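Local coordinates for protein putative peroxiredoxin MT2298 (Mycobacterium tuberculosis, PDB 5C04) that probably reduces hydrogen peroxide, organic hydroperoxides and possibly peroxynitrite, with a reactive cysteine that is recycled by mycoredoxin, at residues F12-Q17 / P90-F95. The protein carries 1 engineered substitution. Residues are numbered along the deposited sequence; the frame is centred on the assembly and turned at random.
Sequences FTLRDQ and PLLSDF
Leu92 meets Phe12, Leu14 and Asp16 where the strand 13-16 of an N-terminal hairpin joins the edge of the thioredoxin-fold sheet in this peroxiredoxin. Strand 13-16, paired with strand 21-23 in the hairpin, crosses strand 91-93 strongly splayed, at 121° between the axes of the short segments. The tight side is largely apolar. Leu92 branches at CG: CD1 reaches Phe12 CE1 at 3.7 Å, the ring lying oblique to it, and CD2 packs on Asp16 CB. Leu14 crosses Leu92 at about a right angle, CB to CB 4.0 Å, while its CD2 rests on Ser93 O. Ile70 of the central strand 65-71 and Val22 of the hairpin close round Leu92. In the middle Ser93 N donates to Arg15 O, 2.9 Å, and the CA-H of Leu92 leans on that same oxygen. On the other, looser side of the same Arg15-Ser93 pair the strands part and a water bridges the two, accepting from Arg15 N and donating to Ser93 O at 2.7 Å. Here the exposed Arg15 side chain heads outward, its NH1 bonded to Gln19 O in the hairpin turn, whereas Ser93 OG turns to Gly73 O. At the far end a side chain takes over from the backbone. Gln17, its chain bent at chi2, folds its amide back to Pro90-Leu91, NE2 binding Phe89 O. Leu91 N lies 2.9 Å from Gln17 OE1. Its N-H points almost straight at that oxygen, at 172°, from 28° outside the carbonyl plane.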
loop_
_atom_site.group_PDB
_atom_site.type_symbol
_atom_site.label_atom_id
_atom_site.label_comp_id
_atom_site.label_asym_id
_atom_site.label_seq_id
_atom_site.Cartn_x
_atom_site.Cartn_y
_atom_site.Cartn_z
ATOM N N PHE A 12 9.093 17.034 -6.532
ATOM C CA PHE A 12 9.103 15.715 -5.945
ATOM C C PHE A 12 9.916 14.767 -6.785
ATOM O O PHE A 12 10.076 14.973 -7.981
ATOM C CB PHE A 12 7.671 15.164 -5.749
ATOM C CG PHE A 12 6.860 15.013 -7.034
ATOM C CD1 PHE A 12 7.112 13.982 -7.929
ATOM C CD2 PHE A 12 5.829 15.902 -7.331
ATOM C CE1 PHE A 12 6.368 13.842 -9.096
ATOM C CE2 PHE A 12 5.078 15.764 -8.490
ATOM C CZ PHE A 12 5.338 14.731 -9.373
ATOM N N THR A 13 10.397 13.711 -6.125
ATOM C CA THR A 13 11.011 12.585 -6.802
ATOM C C THR A 13 10.394 11.314 -6.231
ATOM O O THR A 13 10.558 11.036 -5.030
ATOM C CB THR A 13 12.535 12.542 -6.582
ATOM O OG1 THR A 13 13.115 13.821 -6.910
ATOM C CG2 THR A 13 13.174 11.449 -7.441
ATOM N N LEU A 14 9.715 10.543 -7.083
ATOM C CA LEU A 14 9.011 9.325 -6.641
ATOM C C LEU A 14 9.291 8.160 -7.584
ATOM O O LEU A 14 9.585 8.331 -8.763
ATOM C CB LEU A 14 7.484 9.574 -6.582
ATOM C CG LEU A 14 6.994 10.637 -5.598
ATOM C CD1 LEU A 14 5.497 10.899 -5.788
ATOM C CD2 LEU A 14 7.268 10.307 -4.132
ATOM N N ARG A 15 9.153 6.955 -7.064
ATOM C CA ARG A 15 9.255 5.759 -7.870
ATOM C C ARG A 15 8.000 5.438 -8.675
ATOM O O ARG A 15 6.877 5.477 -8.138
ATOM C CB ARG A 15 9.520 4.571 -6.951
ATOM C CG ARG A 15 10.720 4.721 -6.039
ATOM C CD ARG A 15 11.905 3.992 -6.628
ATOM N NE ARG A 15 13.071 4.190 -5.792
ATOM C CZ ARG A 15 14.315 4.143 -6.237
ATOM N NH1 ARG A 15 14.555 3.904 -7.525
ATOM N NH2 ARG A 15 15.311 4.360 -5.398
ATOM N N ASP A 16 8.170 5.057 -9.938
ATOM C CA ASP A 16 7.061 4.513 -10.723
ATOM C C ASP A 16 6.920 3.007 -10.554
ATOM O O ASP A 16 7.666 2.389 -9.765
ATOM C CB ASP A 16 7.144 4.958 -12.219
ATOM C CG ASP A 16 8.254 4.263 -13.015
ATOM O OD1 ASP A 16 8.840 3.236 -12.574
ATOM O OD2 ASP A 16 8.538 4.759 -14.146
ATOM N N GLN A 17 5.975 2.408 -11.268
ATOM C CA GLN A 17 5.627 0.982 -11.111
ATOM C C GLN A 17 6.778 0.054 -11.469
ATOM O O GLN A 17 6.805 -1.095 -11.045
ATOM C CB GLN A 17 4.381 0.603 -11.912
ATOM C CG GLN A 17 4.498 0.814 -13.434
ATOM C CD GLN A 17 3.935 2.145 -13.907
ATOM O OE1 GLN A 17 4.214 3.180 -13.334
ATOM N NE2 GLN A 17 3.145 2.107 -14.964
ATOM N N PRO A 90 2.939 6.560 -16.166
ATOM C CA PRO A 90 3.523 6.357 -14.839
ATOM C C PRO A 90 2.511 6.468 -13.701
ATOM O O PRO A 90 1.737 7.430 -13.633
ATOM C CB PRO A 90 4.570 7.480 -14.711
ATOM C CG PRO A 90 4.801 7.948 -16.110
ATOM C CD PRO A 90 3.507 7.764 -16.823
ATOM N N LEU A 91 2.544 5.462 -12.827
ATOM C CA LEU A 91 1.868 5.480 -11.533
ATOM C C LEU A 91 2.974 5.630 -10.528
ATOM O O LEU A 91 3.887 4.782 -10.496
ATOM C CB LEU A 91 1.148 4.176 -11.281
ATOM C CG LEU A 91 -0.196 3.984 -11.993
ATOM C CD1 LEU A 91 -0.078 3.744 -13.480
ATOM C CD2 LEU A 91 -0.937 2.802 -11.388
ATOM N N LEU A 92 2.917 6.712 -9.755
ATOM C CA LEU A 92 3.972 7.057 -8.803
ATOM C C LEU A 92 3.587 6.739 -7.387
ATOM O O LEU A 92 2.417 6.873 -7.013
ATOM C CB LEU A 92 4.320 8.531 -8.878
ATOM C CG LEU A 92 4.677 9.047 -10.259
ATOM C CD1 LEU A 92 5.190 10.465 -10.099
ATOM C CD2 LEU A 92 5.684 8.168 -10.987
ATOM N N SER A 93 4.585 6.322 -6.593
ATOM C CA SER A 93 4.359 5.857 -5.214
ATOM C C SER A 93 4.671 6.914 -4.168
ATOM O O SER A 93 5.848 7.206 -3.917
ATOM C CB SER A 93 5.230 4.636 -4.932
ATOM O OG SER A 93 4.780 3.534 -5.663
ATOM N N ASP A 94 3.626 7.465 -3.552
ATOM C CA ASP A 94 3.756 8.414 -2.450
ATOM C C ASP A 94 3.684 7.607 -1.124
ATOM O O ASP A 94 2.861 7.866 -0.253
ATOM C CB ASP A 94 2.638 9.479 -2.570
ATOM C CG ASP A 94 2.861 10.697 -1.671
ATOM O OD1 ASP A 94 4.013 10.960 -1.220
ATOM O OD2 ASP A 94 1.865 11.399 -1.384
ATOM N N PHE A 95 4.602 6.651 -1.018
ATOM C CA PHE A 95 4.472 5.507 -0.095
ATOM C C PHE A 95 5.180 5.667 1.253
ATOM O O PHE A 95 4.610 5.336 2.304
ATOM C CB PHE A 95 5.013 4.266 -0.786
ATOM C CG PHE A 95 5.167 3.066 0.119
ATOM C CD1 PHE A 95 4.054 2.321 0.478
ATOM C CD2 PHE A 95 6.419 2.665 0.556
ATOM C CE1 PHE A 95 4.173 1.229 1.304
ATOM C CE2 PHE A 95 6.548 1.582 1.386
ATOM C CZ PHE A 95 5.428 0.868 1.749
HETATM O O HOH W 1 8.455 6.506 -4.368
#